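Side-chain contacts in benzyl alcohol dehydrogenase (PDB 1F8F), which probably catalyses the NAD-dependent, zinc-assisted oxidation of benzyl alcohol and related aryl alcohols to their aldehydes: residues M43-T46 with D47-R51; S109-F112 with G113-S117; H238-S242 with K243-P247; E253-D256 with G257-F261; V329-Y332 with Q333-K336. One frame throughout, in Å; residues are numbered along the deposited sequence.

Interaction 1 (M43-T46 with D47-R51). With ZN (zinc ion), chain B; NAD (nicotinamide-adenine-dinucleotide), chain F; EOH (ethanol), chain G.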
# COMPACT_ATOMS: atom_id res chain seq x y z
N MET A 43 15.28 -0.05 31.86
CA MET A 43 16.41 0.82 31.62
C MET A 43 16.86 0.65 30.15
O MET A 43 17.03 -0.43 29.64
CB MET A 43 17.67 0.56 32.46
CG MET A 43 18.73 1.64 32.23
SD MET A 43 20.28 1.18 33.13
CE MET A 43 19.73 1.48 34.81
N CYS A 44 17.09 1.77 29.51
CA CYS A 44 17.41 1.86 28.09
C CYS A 44 18.60 2.78 27.89
O CYS A 44 18.88 3.78 28.55
CB CYS A 44 16.14 2.29 27.35
SG CYS A 44 16.29 3.05 25.73
N HIS A 45 19.34 2.49 26.85
CA HIS A 45 20.51 3.17 26.37
C HIS A 45 20.35 4.67 26.37
O HIS A 45 21.17 5.47 26.82
CB HIS A 45 20.82 2.57 24.98
CG HIS A 45 22.19 3.02 24.55
ND1 HIS A 45 22.43 3.74 23.40
CD2 HIS A 45 23.39 2.88 25.19
CE1 HIS A 45 23.72 4.02 23.32
NE2 HIS A 45 24.31 3.51 24.39
N THR A 46 19.17 5.11 25.91
CA THR A 46 18.75 6.48 25.90
C THR A 46 18.77 7.14 27.26
O THR A 46 19.08 8.35 27.30
CB THR A 46 17.37 6.62 25.21
OG1 THR A 46 17.43 6.01 23.90
CG2 THR A 46 17.06 8.10 25.04
N ASP A 47 18.51 6.45 28.38
CA ASP A 47 18.61 7.16 29.67
C ASP A 47 20.08 7.59 29.89
O ASP A 47 20.41 8.66 30.40
CB ASP A 47 18.10 6.36 30.85
CG ASP A 47 16.69 5.95 30.98
OD1 ASP A 47 15.83 6.48 31.74
OD2 ASP A 47 16.30 4.96 30.29
N LEU A 48 20.98 6.72 29.47
CA LEU A 48 22.41 6.89 29.59
C LEU A 48 22.98 7.99 28.74
O LEU A 48 23.72 8.85 29.22
CB LEU A 48 23.07 5.55 29.27
CG LEU A 48 22.75 4.42 30.28
CD1 LEU A 48 23.66 3.24 30.00
CD2 LEU A 48 22.84 4.94 31.69
N ILE A 49 22.60 8.00 27.45
CA ILE A 49 23.05 9.06 26.55
C ILE A 49 22.55 10.42 27.03
O ILE A 49 23.24 11.34 26.62
CB ILE A 49 22.71 8.87 25.06
CG1 ILE A 49 21.20 8.89 24.80
CG2 ILE A 49 23.29 7.60 24.46
CD1 ILE A 49 20.55 10.26 24.75
N VAL A 50 21.50 10.62 27.80
CA VAL A 50 20.99 11.89 28.29
C VAL A 50 21.73 12.42 29.51
O VAL A 50 21.81 13.61 29.83
CB VAL A 50 19.50 11.70 28.64
CG1 VAL A 50 18.83 12.79 29.46
CG2 VAL A 50 18.71 11.52 27.34
N ARG A 51 22.30 11.50 30.27
CA ARG A 51 23.08 11.76 31.48
C ARG A 51 24.44 12.34 31.06
O ARG A 51 24.86 13.40 31.50
CB ARG A 51 23.13 10.41 32.21
CG ARG A 51 24.15 10.31 33.31
CD ARG A 51 24.76 8.95 33.55
NE ARG A 51 25.47 8.42 32.40
CZ ARG A 51 25.87 7.16 32.26
NH1 ARG A 51 25.57 6.27 33.20
NH2 ARG A 51 26.51 6.75 31.18
ZN ZN B . 14.23 4.03 24.94
PA NAD F . 22.14 -2.18 23.38
O1A NAD F . 21.40 -3.16 24.24
O2A NAD F . 23.36 -1.58 23.92
O5B NAD F . 22.35 -2.77 21.92
C5B NAD F . 23.16 -2.34 20.80
C4B NAD F . 24.11 -3.44 20.36
O4B NAD F . 25.00 -2.92 19.32
C3B NAD F . 25.02 -4.06 21.43
O3B NAD F . 24.73 -5.43 21.65
C2B NAD F . 26.45 -3.93 20.89
O2B NAD F . 27.27 -5.09 21.07
C1B NAD F . 26.19 -3.68 19.40
N9A NAD F . 27.25 -2.96 18.71
C8A NAD F . 27.83 -1.76 19.03
N7A NAD F . 28.78 -1.39 18.17
C5A NAD F . 28.83 -2.43 17.26
C6A NAD F . 29.61 -2.67 16.11
N6A NAD F . 30.55 -1.84 15.64
N1A NAD F . 29.38 -3.81 15.42
C2A NAD F . 28.43 -4.68 15.87
N3A NAD F . 27.65 -4.55 16.90
C4A NAD F . 27.90 -3.41 17.57
O3 NAD F . 21.07 -1.00 23.03
PN NAD F . 19.51 -1.20 22.73
O1N NAD F . 19.29 -2.40 21.90
O2N NAD F . 18.77 -1.21 24.01
O5D NAD F . 19.24 0.18 21.91
C5D NAD F . 19.63 0.25 20.53
C4D NAD F . 19.77 1.62 19.98
O4D NAD F . 18.50 2.17 19.50
C3D NAD F . 20.47 2.75 20.74
O3D NAD F . 21.06 3.65 19.78
C2D NAD F . 19.25 3.46 21.33
O2D NAD F . 19.52 4.75 21.87
C1D NAD F . 18.43 3.50 20.03
N1N NAD F . 17.02 3.71 20.32
C2N NAD F . 16.29 4.26 19.32
C3N NAD F . 14.93 4.42 19.52
C7N NAD F . 13.98 5.02 18.42
O7N NAD F . 12.78 5.17 18.68
N7N NAD F . 14.59 5.34 17.23
C4N NAD F . 14.31 3.99 20.73
C5N NAD F . 15.06 2.98 21.36
C6N NAD F . 16.42 2.78 21.23
C1 EOH G . 13.97 6.42 22.57
C2 EOH G . 14.43 7.27 21.46
O EOH G . 14.92 5.67 23.31

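Interaction 2 (S109-F112 with G113-S117). With SO4 (sulfate ion), chain D.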
# COMPACT_ATOMS: atom_id res chain seq x y z
N SER A 109 4.34 16.43 15.63
CA SER A 109 5.14 17.66 15.46
C SER A 109 5.58 18.22 16.81
O SER A 109 6.40 19.13 16.90
CB SER A 109 4.41 18.64 14.54
OG SER A 109 3.21 19.09 15.17
N GLU A 110 5.14 17.67 17.95
CA GLU A 110 5.68 18.11 19.23
C GLU A 110 6.57 17.00 19.78
O GLU A 110 6.85 17.05 20.97
CB GLU A 110 4.56 18.51 20.20
CG GLU A 110 3.51 19.46 19.69
CD GLU A 110 2.49 20.15 20.54
OE1 GLU A 110 2.06 19.86 21.68
OE2 GLU A 110 1.95 21.19 20.03
N PHE A 111 7.04 16.01 19.02
CA PHE A 111 7.87 14.97 19.62
C PHE A 111 9.03 15.53 20.40
O PHE A 111 8.85 15.46 21.61
CB PHE A 111 8.36 13.89 18.64
CG PHE A 111 8.75 12.59 19.32
CD1 PHE A 111 10.00 12.43 19.89
CD2 PHE A 111 7.84 11.54 19.42
CE1 PHE A 111 10.33 11.24 20.51
CE2 PHE A 111 8.15 10.37 20.04
CZ PHE A 111 9.41 10.20 20.58
N PHE A 112 10.04 16.28 20.07
CA PHE A 112 11.14 16.75 20.89
C PHE A 112 10.82 17.60 22.10
O PHE A 112 11.62 17.81 23.03
CB PHE A 112 12.13 17.43 19.91
CG PHE A 112 13.49 17.62 20.53
CD1 PHE A 112 13.75 18.78 21.24
CD2 PHE A 112 14.50 16.68 20.40
CE1 PHE A 112 14.98 19.01 21.83
CE2 PHE A 112 15.73 16.90 20.99
CZ PHE A 112 15.97 18.06 21.71
N GLY A 113 9.60 18.10 22.22
CA GLY A 113 9.15 18.94 23.29
C GLY A 113 8.39 18.23 24.39
O GLY A 113 8.34 18.73 25.54
N ARG A 114 7.71 17.13 24.13
CA ARG A 114 6.95 16.38 25.11
C ARG A 114 7.78 15.36 25.87
O ARG A 114 7.37 15.03 26.99
CB ARG A 114 5.73 15.68 24.47
CG ARG A 114 4.57 16.65 24.34
CD ARG A 114 3.47 16.26 23.39
NE ARG A 114 2.56 17.39 23.14
CZ ARG A 114 1.66 17.80 24.02
NH1 ARG A 114 1.59 17.10 25.15
NH2 ARG A 114 0.81 18.80 23.89
N ASN A 115 8.88 14.92 25.30
CA ASN A 115 9.75 13.92 25.88
C ASN A 115 11.12 14.42 26.31
O ASN A 115 11.71 13.93 27.25
CB ASN A 115 9.99 12.83 24.80
CG ASN A 115 8.65 12.18 24.44
OD1 ASN A 115 8.28 11.08 24.88
ND2 ASN A 115 7.80 12.81 23.63
N PHE A 116 11.62 15.39 25.56
CA PHE A 116 12.97 15.91 25.76
C PHE A 116 13.12 17.30 26.33
O PHE A 116 14.27 17.62 26.65
CB PHE A 116 13.69 15.83 24.39
CG PHE A 116 14.09 14.45 23.96
CD1 PHE A 116 15.00 13.77 24.76
CD2 PHE A 116 13.65 13.83 22.81
CE1 PHE A 116 15.45 12.52 24.45
CE2 PHE A 116 14.08 12.55 22.47
CZ PHE A 116 14.99 11.90 23.29
N SER A 117 12.08 18.10 26.49
CA SER A 117 12.20 19.47 26.96
C SER A 117 12.68 19.59 28.41
O SER A 117 13.57 20.36 28.72
CB SER A 117 10.85 20.19 26.84
OG SER A 117 9.87 19.61 27.67
S SO4 D . -1.50 20.31 26.53
O1 SO4 D . -1.97 21.17 27.66
O2 SO4 D . -1.09 21.20 25.39
O3 SO4 D . -2.56 19.34 26.12
O4 SO4 D . -0.30 19.54 27.01

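Interaction 3 (H238-S242 with K243-P247)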
# COMPACT_ATOMS: atom_id res chain seq x y z
N HIS A 238 21.13 -17.92 11.27
CA HIS A 238 22.50 -17.62 11.04
C HIS A 238 22.95 -16.46 11.95
O HIS A 238 22.13 -15.57 12.20
CB HIS A 238 22.87 -17.15 9.61
CG HIS A 238 22.52 -18.15 8.57
ND1 HIS A 238 21.21 -18.40 8.18
CD2 HIS A 238 23.31 -19.02 7.88
CE1 HIS A 238 21.21 -19.37 7.27
NE2 HIS A 238 22.48 -19.79 7.09
N VAL A 239 24.17 -16.61 12.50
CA VAL A 239 24.79 -15.59 13.33
C VAL A 239 26.14 -15.24 12.72
O VAL A 239 26.75 -16.11 12.10
CB VAL A 239 24.93 -15.99 14.81
CG1 VAL A 239 23.54 -16.02 15.45
CG2 VAL A 239 25.70 -17.29 15.04
N ILE A 240 26.63 -14.01 12.79
CA ILE A 240 27.87 -13.52 12.23
C ILE A 240 28.60 -12.55 13.17
O ILE A 240 28.04 -11.54 13.64
CB ILE A 240 27.60 -12.72 10.91
CG1 ILE A 240 27.25 -13.59 9.72
CG2 ILE A 240 28.75 -11.82 10.49
CD1 ILE A 240 26.49 -12.84 8.65
N ASN A 241 29.87 -12.77 13.39
CA ASN A 241 30.72 -11.88 14.20
C ASN A 241 31.39 -10.88 13.28
O ASN A 241 32.32 -11.24 12.57
CB ASN A 241 31.71 -12.70 15.01
CG ASN A 241 32.48 -11.97 16.09
OD1 ASN A 241 32.92 -10.83 15.92
ND2 ASN A 241 32.67 -12.59 17.25
N SER A 242 31.01 -9.60 13.25
CA SER A 242 31.58 -8.62 12.37
C SER A 242 32.95 -8.09 12.77
O SER A 242 33.35 -7.07 12.20
CB SER A 242 30.71 -7.38 12.17
OG SER A 242 30.93 -6.40 13.18
N LYS A 243 33.65 -8.72 13.71
CA LYS A 243 35.00 -8.36 14.07
C LYS A 243 35.95 -9.31 13.35
O LYS A 243 36.98 -8.91 12.83
CB LYS A 243 35.23 -8.40 15.58
CG LYS A 243 36.54 -7.71 15.96
CD LYS A 243 36.50 -7.21 17.40
CE LYS A 243 35.84 -5.81 17.47
NZ LYS A 243 35.60 -5.54 18.93
N THR A 244 35.60 -10.55 13.18
CA THR A 244 36.23 -11.69 12.58
C THR A 244 35.85 -12.13 11.19
O THR A 244 36.39 -13.08 10.59
CB THR A 244 35.69 -12.85 13.49
OG1 THR A 244 36.01 -12.39 14.82
CG2 THR A 244 36.25 -14.21 13.19
N GLN A 245 34.75 -11.62 10.63
CA GLN A 245 34.25 -12.03 9.31
C GLN A 245 33.77 -10.82 8.50
O GLN A 245 33.36 -9.80 9.09
CB GLN A 245 33.10 -13.03 9.50
CG GLN A 245 33.16 -14.11 10.56
CD GLN A 245 31.88 -14.88 10.89
OE1 GLN A 245 31.35 -14.87 12.02
NE2 GLN A 245 31.39 -15.60 9.87
N ASP A 246 33.89 -10.78 7.19
CA ASP A 246 33.28 -9.66 6.44
C ASP A 246 31.77 -10.00 6.41
O ASP A 246 31.33 -10.99 5.81
CB ASP A 246 33.83 -9.57 5.04
CG ASP A 246 33.08 -8.59 4.16
OD1 ASP A 246 32.02 -8.12 4.59
OD2 ASP A 246 33.56 -8.27 3.03
N PRO A 247 30.95 -9.25 7.10
CA PRO A 247 29.51 -9.44 7.15
C PRO A 247 28.76 -9.23 5.86
O PRO A 247 27.91 -10.02 5.48
CB PRO A 247 29.12 -8.43 8.25
CG PRO A 247 30.06 -7.31 8.11
CD PRO A 247 31.36 -8.00 7.79
O HOH W 1 29.54 -17.17 11.19

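Interaction 4 (E253-D256 with G257-F261)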
# COMPACT_ATOMS: atom_id res chain seq x y z
N GLU A 253 26.20 -14.24 0.39
CA GLU A 253 26.23 -15.69 0.03
C GLU A 253 25.09 -16.46 0.67
O GLU A 253 24.48 -17.33 0.04
CB GLU A 253 27.60 -16.31 0.28
CG GLU A 253 28.15 -16.37 1.69
CD GLU A 253 29.65 -16.29 1.93
OE1 GLU A 253 30.48 -16.18 1.01
OE2 GLU A 253 30.15 -16.36 3.10
N ILE A 254 24.74 -16.18 1.92
CA ILE A 254 23.65 -16.85 2.65
C ILE A 254 22.29 -16.60 1.97
O ILE A 254 21.47 -17.54 1.93
CB ILE A 254 23.58 -16.29 4.09
CG1 ILE A 254 24.80 -16.77 4.91
CG2 ILE A 254 22.32 -16.65 4.88
CD1 ILE A 254 24.95 -16.11 6.30
N THR A 255 22.01 -15.40 1.46
CA THR A 255 20.72 -15.07 0.88
C THR A 255 20.70 -15.08 -0.65
O THR A 255 19.77 -14.65 -1.33
CB THR A 255 20.23 -13.66 1.28
OG1 THR A 255 21.19 -12.65 0.88
CG2 THR A 255 20.15 -13.54 2.79
N ASP A 256 21.75 -15.60 -1.22
CA ASP A 256 21.95 -15.74 -2.66
C ASP A 256 21.78 -14.39 -3.35
O ASP A 256 20.91 -14.36 -4.22
CB ASP A 256 21.07 -16.83 -3.26
CG ASP A 256 21.36 -17.07 -4.72
OD1 ASP A 256 22.54 -16.81 -5.12
OD2 ASP A 256 20.46 -17.50 -5.47
N GLY A 257 22.51 -13.35 -2.99
CA GLY A 257 22.39 -12.03 -3.62
C GLY A 257 22.14 -10.81 -2.72
O GLY A 257 22.39 -9.65 -3.14
N GLY A 258 21.67 -10.99 -1.47
CA GLY A 258 21.47 -9.78 -0.63
C GLY A 258 20.21 -9.96 0.19
O GLY A 258 19.33 -10.61 -0.33
N VAL A 259 19.98 -9.42 1.36
CA VAL A 259 18.79 -9.65 2.18
C VAL A 259 17.59 -8.79 1.78
O VAL A 259 17.76 -7.70 1.17
CB VAL A 259 19.36 -9.39 3.61
CG1 VAL A 259 19.49 -7.91 3.94
CG2 VAL A 259 18.47 -10.02 4.70
N ASN A 260 16.34 -9.25 1.95
CA ASN A 260 15.15 -8.51 1.57
C ASN A 260 14.83 -7.36 2.51
O ASN A 260 14.38 -6.28 2.12
CB ASN A 260 13.93 -9.41 1.53
CG ASN A 260 13.98 -10.56 0.55
OD1 ASN A 260 13.61 -11.64 1.02
ND2 ASN A 260 14.37 -10.38 -0.74
N PHE A 261 15.07 -7.61 3.83
CA PHE A 261 14.77 -6.64 4.86
C PHE A 261 15.87 -6.45 5.90
O PHE A 261 16.46 -7.45 6.29
CB PHE A 261 13.47 -7.02 5.59
CG PHE A 261 12.24 -7.11 4.76
CD1 PHE A 261 11.44 -6.01 4.51
CD2 PHE A 261 11.86 -8.31 4.18
CE1 PHE A 261 10.29 -6.09 3.69
CE2 PHE A 261 10.75 -8.44 3.39
CZ PHE A 261 9.95 -7.32 3.16

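Interaction 5 (V329-Y332 with Q333-K336). With SO4 (sulfate ion), chain E.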
# COMPACT_ATOMS: atom_id res chain seq x y z
N VAL A 329 1.66 -8.06 24.10
CA VAL A 329 1.36 -8.83 25.32
C VAL A 329 0.59 -10.10 24.97
O VAL A 329 0.76 -11.14 25.62
CB VAL A 329 0.52 -8.03 26.34
CG1 VAL A 329 0.09 -8.85 27.54
CG2 VAL A 329 1.22 -6.78 26.85
N ARG A 330 -0.33 -10.02 24.00
CA ARG A 330 -1.10 -11.20 23.58
C ARG A 330 -0.19 -12.19 22.87
O ARG A 330 -0.36 -13.36 23.10
CB ARG A 330 -2.25 -10.82 22.63
CG ARG A 330 -3.00 -11.89 21.87
CD ARG A 330 -3.58 -11.44 20.53
NE ARG A 330 -4.18 -10.19 20.35
CZ ARG A 330 -4.73 -9.07 20.03
NH1 ARG A 330 -5.11 -8.23 21.01
NH2 ARG A 330 -4.92 -8.63 18.79
N LEU A 331 0.75 -11.79 22.04
CA LEU A 331 1.67 -12.70 21.34
C LEU A 331 2.57 -13.42 22.32
O LEU A 331 2.84 -14.63 22.24
CB LEU A 331 2.42 -11.86 20.29
CG LEU A 331 1.63 -11.61 18.99
CD1 LEU A 331 2.49 -10.73 18.10
CD2 LEU A 331 1.30 -12.93 18.25
N TYR A 332 2.97 -12.68 23.37
CA TYR A 332 3.76 -13.23 24.45
C TYR A 332 2.91 -14.27 25.20
O TYR A 332 3.48 -15.35 25.45
CB TYR A 332 4.20 -12.14 25.45
CG TYR A 332 4.72 -12.63 26.79
CD1 TYR A 332 5.98 -13.21 26.88
CD2 TYR A 332 3.98 -12.57 27.95
CE1 TYR A 332 6.49 -13.71 28.06
CE2 TYR A 332 4.44 -13.04 29.17
CZ TYR A 332 5.70 -13.61 29.22
OH TYR A 332 6.23 -14.09 30.39
N GLN A 333 1.65 -13.98 25.62
CA GLN A 333 0.90 -14.98 26.39
C GLN A 333 0.66 -16.30 25.65
O GLN A 333 0.50 -17.41 26.22
CB GLN A 333 -0.49 -14.55 26.83
CG GLN A 333 -0.61 -13.43 27.81
CD GLN A 333 -1.99 -12.81 27.97
OE1 GLN A 333 -2.72 -12.98 28.97
NE2 GLN A 333 -2.42 -12.04 27.00
N GLN A 334 0.63 -16.21 24.33
CA GLN A 334 0.40 -17.36 23.49
C GLN A 334 1.67 -18.19 23.37
O GLN A 334 1.62 -19.23 22.72
CB GLN A 334 -0.04 -16.83 22.12
CG GLN A 334 -1.28 -15.95 22.16
CD GLN A 334 -1.94 -15.79 20.80
OE1 GLN A 334 -1.45 -15.09 19.91
NE2 GLN A 334 -3.10 -16.45 20.62
N GLY A 335 2.82 -17.67 23.81
CA GLY A 335 4.08 -18.34 23.64
C GLY A 335 4.77 -18.03 22.33
O GLY A 335 5.77 -18.65 21.97
N LYS A 336 4.33 -17.02 21.60
CA LYS A 336 4.97 -16.67 20.30
C LYS A 336 5.93 -15.50 20.38
O LYS A 336 6.44 -15.06 19.35
CB LYS A 336 3.82 -16.40 19.33
CG LYS A 336 2.92 -17.62 19.12
CD LYS A 336 1.79 -17.40 18.17
CE LYS A 336 0.40 -17.25 18.78
NZ LYS A 336 -0.52 -16.53 17.83
S SO4 E . -6.38 -5.69 17.43
O1 SO4 E . -6.08 -4.65 18.45
O2 SO4 E . -6.84 -4.98 16.17
O3 SO4 E . -7.55 -6.52 17.89
O4 SO4 E . -5.18 -6.54 17.19

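Interaction 1 (M43-T46 with D47-R51)
Ile-49 lays its methyl CG2 over one face of the His-45 ring, 4.2 Å from the ring centroid and 28° off the normal, a CH-pi contact between residues one helical turn apart. The two side chains cross at about a right angle. With CG1 between the backbone N and the carbonyl carbon (chi1 64°), the other branch of Ile-49 lies against Thr-46 O, and CD1 ends 4.1 Å from Thr-46 CG2. The edge of the same imidazole meets the cofactor: ND1 and NAD O2D, in the ring plane, make a weak hydrogen bond. That ribose hydroxyl also donates to Thr-46 OG1 at 3.2 Å, and Thr-46 OG1 in turn donates to the ethanol O at 2.6 Å. The ethanol oxygen is bound to the zinc ion, as is Cys-44 SG at 2.4 Å, with His-65 and Cys-173 completing the site. Cys-44 is also the N-cap, its SG accepting from Thr-46 N, while Cys-44 N donates weakly to Asp-47 OD2 at 3.4 Å; together they form a capping box. Asp-47 OD1 is held by Gly-64 N, next to His-65. A metal-binding cysteine at a helix start, followed by a hydroxyl residue that links the ribose hydroxyl to the metal-bound alcohol, consistent with the proton relay of this family, is typical of the catalytic zinc site of medium-chain alcohol dehydrogenases.

Interaction 2 (S109-F112 with G113-S117)
Glu-110 and Arg-114 bridge one turn of the short helix 111-114, an i to i+4 salt bridge beside the four-cysteine zinc site, in the GroES-like domain. Glu-110 is extended beyond CG and Arg-114 as far as NE, where the last torsion turns the guanidinium until it lies nearly coplanar with the carboxylate, 4° apart. A single oxygen does the work: Glu-110 OE1 takes Arg-114 NE on its anti lone pair at 2.9 Å and Arg-114 NH2 nearly along the C-O bond at 2.8 Å. Such a side-on grip on one oxygen should limit rotation of the guanidinium, whose in-plane edge also meets a sulfate through weak bonds; the ion has further partners in Ser-121 and Arg-152. Arg-114 additionally rests on Cys-94 of the zinc site.

The aromatic side of the turn is built differently. Phe-112 turns its ring away from its own N (chi1 -164°), so that the CB of Phe-116 sits over the ring centre, 4.0 Å from the centroid and 5° off the normal. The two rings meet obliquely, and Tyr-55 and Phe-140 pack edge-to-face with Phe-116. Over the neighbouring Phe-111 ring stands the amide of Asn-115, bonded to Gly-92 O; its ND2 lies 4.1 Å above the centre of that ring.

Interaction 3 (H238-S242 with K243-P247)
Gln-245 folds back alongside the end of strand 238-241, its chain extended beyond CG and its amide held against the backbone of Asn-241. Asn-241 N gives a nearly straight bond (167°) to Gln-245 OE1 at 2.9 Å, but the N-H comes from above the amide plane, 47° out of it. The NE2 end of that Gln-245 amide donates to a water at 2.8 Å, and the water donates on to Val-239 O, so one glutamine spans two peptide groups of an edge strand.

Asn-241 leans forward along the strand direction, while Gln-245 reaches back. Its CG lies opposite the backbone N (chi1 -169°), which brings Asn-241 OD1 to Lys-243 N at 3.1 Å, an Asx turn with the donor in the carbonyl plane and on a lone pair; ND2 is hydrogen-bonded to Glu-225 OE1. Strand 238-241 is an outermost strand, within this chain, of the six-stranded parallel Rossmann sheet, and the turn starts the crossover to helix 247-254, where Asp-246 is the N-cap.

On the buried side the contacts are apolar. Ile-240 and Pro-247 cross at about a right angle, with Ile-240 CG2 4.1 Å from Pro-247 CB. Beside them, Pro-247 CG approaches Ser-242 CB at 4.1 Å, and Ser-242 itself lines the NAD pocket.

Interaction 4 (E253-D256 with G257-F261)
Thr-255 carries the polar part of this turn through its hydroxyl OG1, which accepts from Gly-258 N at 2.9 Å with a distinctly bent N-H...O angle of 132°. The same OG1 is hydrogen-bonded to Ile-251 O, one turn back in helix 247-254, and so ties the last turn of the helix to the chain leaving it. Its chi1 of 58° sets OG1 between the backbone N and the carbonyl carbon, from where it can serve both partners.

Apolar contact is slight and uses the other branch of the threonine. Thr-255 CG2 comes within 4.3 Å of Val-259 CB, at the first residue of strand 259-264; both side chains also rest on Ser-193 in the neighbouring strand 193-197.

Backbone conformation forms the third element. Asp-256 takes a positive phi of 54°, and the two glycines after it go further into regions where a CB would be jammed against the preceding carbonyl oxygen. These angles turn the chain sharply from helix into strand, at a helix-to-strand connection of the Rossmann fold. A hydroxyl bonded to both Ile-251 O and Gly-258 N probably limits how far the departing chain can move, while the absence of side chains at Gly-257 and Gly-258 lets it turn so sharply.

Interaction 5 (V329-Y332 with Q333-K336)
Lys-336 N reaches back to Leu-331 O at 2.9 Å, and Gly-335 N to Tyr-332 O at 2.9 Å, two backbone bonds that end the helix. Beyond them Lys-336 NZ donates to Gln-334 OE1 at 2.7 Å from well above the amide plane, 59° out of it. That oxygen is shared with Ser-216 of the second subunit. Leu-331 CD2 touches both ends of the NZ-OE1 bond, 3.9 Å from Gln-334 OE1 and 4.1 Å from Lys-336 NZ.

With Gly-335 at positive phi (88°), the two backbone bonds make a Schellman motif, closing helix 321-333, which follows the last strand of the Rossmann sheet, 310-313.

Arg-330 and Gln-334 lie side by side and point the same way, their flat ends turned 83° to each other. The guanidinium goes further out: Arg-330 NH2 is bonded to Ala-191 O of the second subunit and, weakly, to a sulfate oxygen near its plane. Gln-334 CG is pressed tightly against Arg-330 O. On the next side of the helix Gln-333 slants across Val-329, its NE2 4.1 Å from Val-329 CG1. Tyr-332 packs edge-to-face with Phe-339 in the following loop.

In the fold
The five contacts follow one another along the chain, each a local turn or helix end. Interactions 1 and 2 lie within the GroES-like domain, with centres about 16 Å apart; the first belongs to the catalytic zinc site and the second adjoins the four-cysteine zinc. Interactions 3 and 4 bracket helix 247-254, which joins strands 238-241 and 259-264 of one parallel sheet; their centres are about 15 Å apart, and they touch where His-238 packs on Ile-254. Interaction 5, its centre about 28 Å from that of interaction 1 and across the chain's centre, faces the second subunit. The local contacts thus sit at the metal sites, at the ends of Rossmann elements and beside the second subunit.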